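Local atomic coordinates of thiosulfate sulfurtransferase TUM1 (Saccharomyces cerevisiae, PDB entry 3UTN), a protein that accepts persulfide sulfur from NFS1 and passes it to UBA4 in the pathway that 2-thiolates the wobble uridine of tRNAs. Residues P236-D244 with S287-L295. Sequence-based numbering, arbitrary orientation.
Sequences PLPYGSLLD and SGVIIKTAL
A chi1 of 73° puts Tyr239 CG between its own backbone N and carbonyl carbon, which lays one face of the ring against Ile290, whose CG1 branch runs anti to its carbonyl carbon (chi1 -59°). The CD1 methyl at the end of that branch sits over the ring, offset toward the rim, in a CH-pi contact 3.7 Å from the Tyr239 centroid and 28° off the normal. Ser287 adds its CB at 3.4 Å from Tyr239 CD2, approaching the ring obliquely. On the other branch of Ile290, CG2 meets Leu243 CD1 at 3.7 Å, and that leucine methyl also lies at the edge of the tyrosine ring, in its plane. This is the second rhodanese domain: the short 3-10 turn 239-242, following edge strand 234-236, packs on helix 286-297, which comes just after the loop carrying the catalytic Cys282, which forms the persulfide intermediate, and Ser287 touches that cysteine. Were Tyr239 replaced by alanine, the Ile290 methyl would be likely to lose its aromatic surface and a gap to open beside Ser287. Farther along the helix, Leu242 CD1 wedges between Ile291 CB, 3.6 Å away, and the methyl of Ala294, a tight fit at 3.5 Å from CD1 to CB. Leu237 and Leu295 meet tip to tip, CD2 to CD2 at 3.8 Å, while helix 255-267 touches both leucines through Ala264 and Leu261 respectively.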
ATOM      1  N   PRO A 236       9.920   5.900 -12.895  1.00 24.86           N
ATOM      2  CA  PRO A 236       8.484   5.784 -12.841  1.00 24.85           C
ATOM      3  C   PRO A 236       8.086   4.324 -12.868  1.00 25.01           C
ATOM      4  O   PRO A 236       8.491   3.572 -13.755  1.00 25.70           O
ATOM      5  CB  PRO A 236       8.033   6.484 -14.116  1.00 24.88           C
ATOM      6  CG  PRO A 236       9.150   6.250 -15.074  1.00 25.21           C
ATOM      7  CD  PRO A 236      10.404   6.212 -14.255  1.00 24.92           C
ATOM      8  N   LEU A 237       7.324   3.919 -11.871  1.00 24.74           N
ATOM      9  CA  LEU A 237       6.693   2.624 -11.918  1.00 23.96           C
ATOM     10  C   LEU A 237       5.255   2.852 -11.494  1.00 23.73           C
ATOM     11  O   LEU A 237       4.881   2.529 -10.373  1.00 23.55           O
ATOM     12  CB  LEU A 237       7.421   1.629 -11.020  1.00 24.04           C
ATOM     13  CG  LEU A 237       7.170   0.145 -11.294  1.00 24.32           C
ATOM     14  CD1 LEU A 237       7.416  -0.208 -12.757  1.00 25.09           C
ATOM     15  CD2 LEU A 237       8.065  -0.686 -10.396  1.00 24.71           C
ATOM     16  N   PRO A 238       4.448   3.453 -12.388  1.00 23.89           N
ATOM     17  CA  PRO A 238       3.068   3.738 -12.044  1.00 23.45           C
ATOM     18  C   PRO A 238       2.420   2.459 -11.569  1.00 23.17           C
ATOM     19  O   PRO A 238       2.511   1.431 -12.236  1.00 22.62           O
ATOM     20  CB  PRO A 238       2.478   4.219 -13.365  1.00 24.13           C
ATOM     21  CG  PRO A 238       3.641   4.862 -14.038  1.00 24.51           C
ATOM     22  CD  PRO A 238       4.762   3.912 -13.751  1.00 24.50           C
ATOM     23  N   TYR A 239       1.824   2.515 -10.385  1.00 23.14           N
ATOM     24  CA  TYR A 239       1.352   1.313  -9.715  1.00 23.43           C
ATOM     25  C   TYR A 239       0.435   0.473 -10.596  1.00 23.28           C
ATOM     26  O   TYR A 239       0.475  -0.751 -10.537  1.00 23.39           O
ATOM     27  CB  TYR A 239       0.664   1.671  -8.403  1.00 23.65           C
ATOM     28  CG  TYR A 239      -0.690   2.298  -8.565  1.00 24.77           C
ATOM     29  CD1 TYR A 239      -1.832   1.509  -8.663  1.00 25.55           C
ATOM     30  CD2 TYR A 239      -0.836   3.682  -8.617  1.00 25.30           C
ATOM     31  CE1 TYR A 239      -3.083   2.076  -8.802  1.00 26.53           C
ATOM     32  CE2 TYR A 239      -2.085   4.257  -8.761  1.00 26.49           C
ATOM     33  CZ  TYR A 239      -3.200   3.447  -8.851  1.00 26.88           C
ATOM     34  OH  TYR A 239      -4.443   4.004  -8.992  1.00 29.69           O
ATOM     35  N   GLY A 240      -0.376   1.147 -11.411  1.00 23.44           N
ATOM     36  CA  GLY A 240      -1.313   0.492 -12.313  1.00 24.78           C
ATOM     37  C   GLY A 240      -0.619  -0.452 -13.271  1.00 24.53           C
ATOM     38  O   GLY A 240      -1.201  -1.443 -13.704  1.00 24.98           O
ATOM     39  N   SER A 241       0.639  -0.152 -13.579  1.00 24.61           N
ATOM     40  CA  SER A 241       1.433  -0.997 -14.464  1.00 24.99           C
ATOM     41  C   SER A 241       1.701  -2.357 -13.835  1.00 24.45           C
ATOM     42  O   SER A 241       2.039  -3.304 -14.525  1.00 23.63           O
ATOM     43  CB  SER A 241       2.756  -0.319 -14.807  1.00 25.02           C
ATOM     44  OG  SER A 241       3.644  -0.342 -13.699  1.00 26.29           O
ATOM     45  N   LEU A 242       1.556  -2.443 -12.520  1.00 24.21           N
ATOM     46  CA  LEU A 242       1.881  -3.668 -11.816  1.00 23.92           C
ATOM     47  C   LEU A 242       0.630  -4.422 -11.395  1.00 23.95           C
ATOM     48  O   LEU A 242       0.705  -5.468 -10.766  1.00 24.43           O
ATOM     49  CB  LEU A 242       2.793  -3.366 -10.626  1.00 23.59           C
ATOM     50  CG  LEU A 242       4.143  -2.778 -11.040  1.00 23.21           C
ATOM     51  CD1 LEU A 242       5.032  -2.612  -9.829  1.00 22.72           C
ATOM     52  CD2 LEU A 242       4.836  -3.664 -12.061  1.00 23.30           C
ATOM     53  N   LEU A 243      -0.522  -3.881 -11.760  1.00 23.99           N
ATOM     54  CA  LEU A 243      -1.784  -4.521 -11.464  1.00 24.61           C
ATOM     55  C   LEU A 243      -2.430  -4.909 -12.766  1.00 26.05           C
ATOM     56  O   LEU A 243      -2.236  -4.236 -13.779  1.00 25.90           O
ATOM     57  CB  LEU A 243      -2.699  -3.569 -10.703  1.00 23.69           C
ATOM     58  CG  LEU A 243      -2.157  -3.071  -9.363  1.00 23.64           C
ATOM     59  CD1 LEU A 243      -3.158  -2.124  -8.729  1.00 23.43           C
ATOM     60  CD2 LEU A 243      -1.866  -4.245  -8.442  1.00 23.29           C
ATOM     61  N   ASP A 244      -3.194  -5.991 -12.751  1.00 28.51           N
ATOM     62  CA  ASP A 244      -3.992  -6.312 -13.915  1.00 31.54           C
ATOM     63  C   ASP A 244      -4.870  -5.100 -14.228  1.00 32.83           C
ATOM     64  O   ASP A 244      -5.509  -4.554 -13.327  1.00 31.63           O
ATOM     65  CB  ASP A 244      -4.837  -7.557 -13.689  1.00 33.95           C
ATOM     66  CG  ASP A 244      -5.819  -7.791 -14.816  1.00 35.99           C
ATOM     67  OD1 ASP A 244      -5.470  -8.516 -15.769  1.00 38.09           O
ATOM     68  OD2 ASP A 244      -6.925  -7.217 -14.760  1.00 38.16           O
ATOM     69  N   SER A 287       0.034   4.464  -2.984  1.00 25.03           N
ATOM     70  CA  SER A 287       0.232   3.705  -4.204  1.00 23.74           C
ATOM     71  C   SER A 287       1.654   3.171  -4.282  1.00 22.69           C
ATOM     72  O   SER A 287       1.922   2.204  -4.989  1.00 21.83           O
ATOM     73  CB  SER A 287      -0.106   4.542  -5.432  1.00 23.95           C
ATOM     74  OG  SER A 287       0.869   5.527  -5.644  1.00 25.01           O
ATOM     75  N   GLY A 288       2.568   3.812  -3.557  1.00 21.90           N
ATOM     76  CA  GLY A 288       3.929   3.317  -3.444  1.00 20.80           C
ATOM     77  C   GLY A 288       3.942   1.902  -2.895  1.00 19.77           C
ATOM     78  O   GLY A 288       4.759   1.085  -3.295  1.00 19.72           O
ATOM     79  N   VAL A 289       3.031   1.611  -1.978  1.00 19.10           N
ATOM     80  CA  VAL A 289       2.965   0.280  -1.410  1.00 19.12           C
ATOM     81  C   VAL A 289       2.395  -0.698  -2.422  1.00 18.58           C
ATOM     82  O   VAL A 289       2.716  -1.878  -2.396  1.00 18.14           O
ATOM     83  CB  VAL A 289       2.147   0.229  -0.119  1.00 19.17           C
ATOM     84  CG1 VAL A 289       2.119  -1.193   0.407  1.00 18.97           C
ATOM     85  CG2 VAL A 289       2.759   1.156   0.916  1.00 19.50           C
ATOM     86  N   ILE A 290       1.557  -0.195  -3.318  1.00 18.49           N
ATOM     87  CA  ILE A 290       1.023  -1.032  -4.371  1.00 18.49           C
ATOM     88  C   ILE A 290       2.190  -1.619  -5.146  1.00 18.58           C
ATOM     89  O   ILE A 290       2.273  -2.834  -5.326  1.00 18.59           O
ATOM     90  CB  ILE A 290       0.103  -0.265  -5.324  1.00 18.78           C
ATOM     91  CG1 ILE A 290      -1.072   0.341  -4.551  1.00 18.60           C
ATOM     92  CG2 ILE A 290      -0.371  -1.189  -6.441  1.00 18.66           C
ATOM     93  CD1 ILE A 290      -1.901   1.301  -5.371  1.00 19.68           C
ATOM     94  N   ILE A 291       3.109  -0.762  -5.574  1.00 18.57           N
ATOM     95  CA  ILE A 291       4.232  -1.248  -6.358  1.00 18.81           C
ATOM     96  C   ILE A 291       5.230  -1.961  -5.493  1.00 18.93           C
ATOM     97  O   ILE A 291       5.812  -2.944  -5.914  1.00 19.33           O
ATOM     98  CB  ILE A 291       4.906  -0.161  -7.212  1.00 18.85           C
ATOM     99  CG1 ILE A 291       5.530   0.945  -6.361  1.00 18.59           C
ATOM    100  CG2 ILE A 291       3.896   0.394  -8.189  1.00 18.98           C
ATOM    101  CD1 ILE A 291       6.509   1.804  -7.136  1.00 18.30           C
ATOM    102  N   LYS A 292       5.408  -1.469  -4.273  1.00 19.32           N
ATOM    103  CA  LYS A 292       6.282  -2.117  -3.325  1.00 19.80           C
ATOM    104  C   LYS A 292       5.847  -3.572  -3.185  1.00 19.43           C
ATOM    105  O   LYS A 292       6.660  -4.487  -3.241  1.00 19.65           O
ATOM    106  CB  LYS A 292       6.194  -1.400  -1.990  1.00 20.44           C
ATOM    107  CG  LYS A 292       6.920  -2.093  -0.866  1.00 21.56           C
ATOM    108  CD  LYS A 292       6.780  -1.279   0.399  1.00 22.74           C
ATOM    109  CE  LYS A 292       7.706  -1.819   1.460  1.00 23.56           C
ATOM    110  NZ  LYS A 292       7.343  -3.216   1.804  1.00 24.44           N
ATOM    111  N   THR A 293       4.547  -3.759  -3.025  1.00 19.25           N
ATOM    112  CA  THR A 293       3.961  -5.070  -2.853  1.00 19.73           C
ATOM    113  C   THR A 293       4.142  -5.908  -4.102  1.00 19.28           C
ATOM    114  O   THR A 293       4.487  -7.085  -4.006  1.00 19.51           O
ATOM    115  CB  THR A 293       2.479  -4.940  -2.490  1.00 19.84           C
ATOM    116  OG1 THR A 293       2.383  -4.226  -1.255  1.00 19.83           O
ATOM    117  CG2 THR A 293       1.833  -6.297  -2.340  1.00 20.00           C
ATOM    118  N   ALA A 294       3.928  -5.291  -5.260  1.00 19.52           N
ATOM    119  CA  ALA A 294       4.149  -5.953  -6.542  1.00 20.08           C
ATOM    120  C   ALA A 294       5.598  -6.395  -6.671  1.00 20.82           C
ATOM    121  O   ALA A 294       5.872  -7.508  -7.110  1.00 20.93           O
ATOM    122  CB  ALA A 294       3.777  -5.041  -7.685  1.00 19.38           C
ATOM    123  N   LEU A 295       6.516  -5.520  -6.269  1.00 21.00           N
ATOM    124  CA  LEU A 295       7.939  -5.824  -6.321  1.00 21.92           C
ATOM    125  C   LEU A 295       8.281  -6.979  -5.402  1.00 22.35           C
ATOM    126  O   LEU A 295       8.949  -7.926  -5.803  1.00 22.63           O
ATOM    127  CB  LEU A 295       8.762  -4.592  -5.963  1.00 21.64           C
ATOM    128  CG  LEU A 295       8.541  -3.409  -6.901  1.00 21.74           C
ATOM    129  CD1 LEU A 295       9.392  -2.236  -6.472  1.00 22.20           C
ATOM    130  CD2 LEU A 295       8.833  -3.787  -8.345  1.00 22.40           C
TER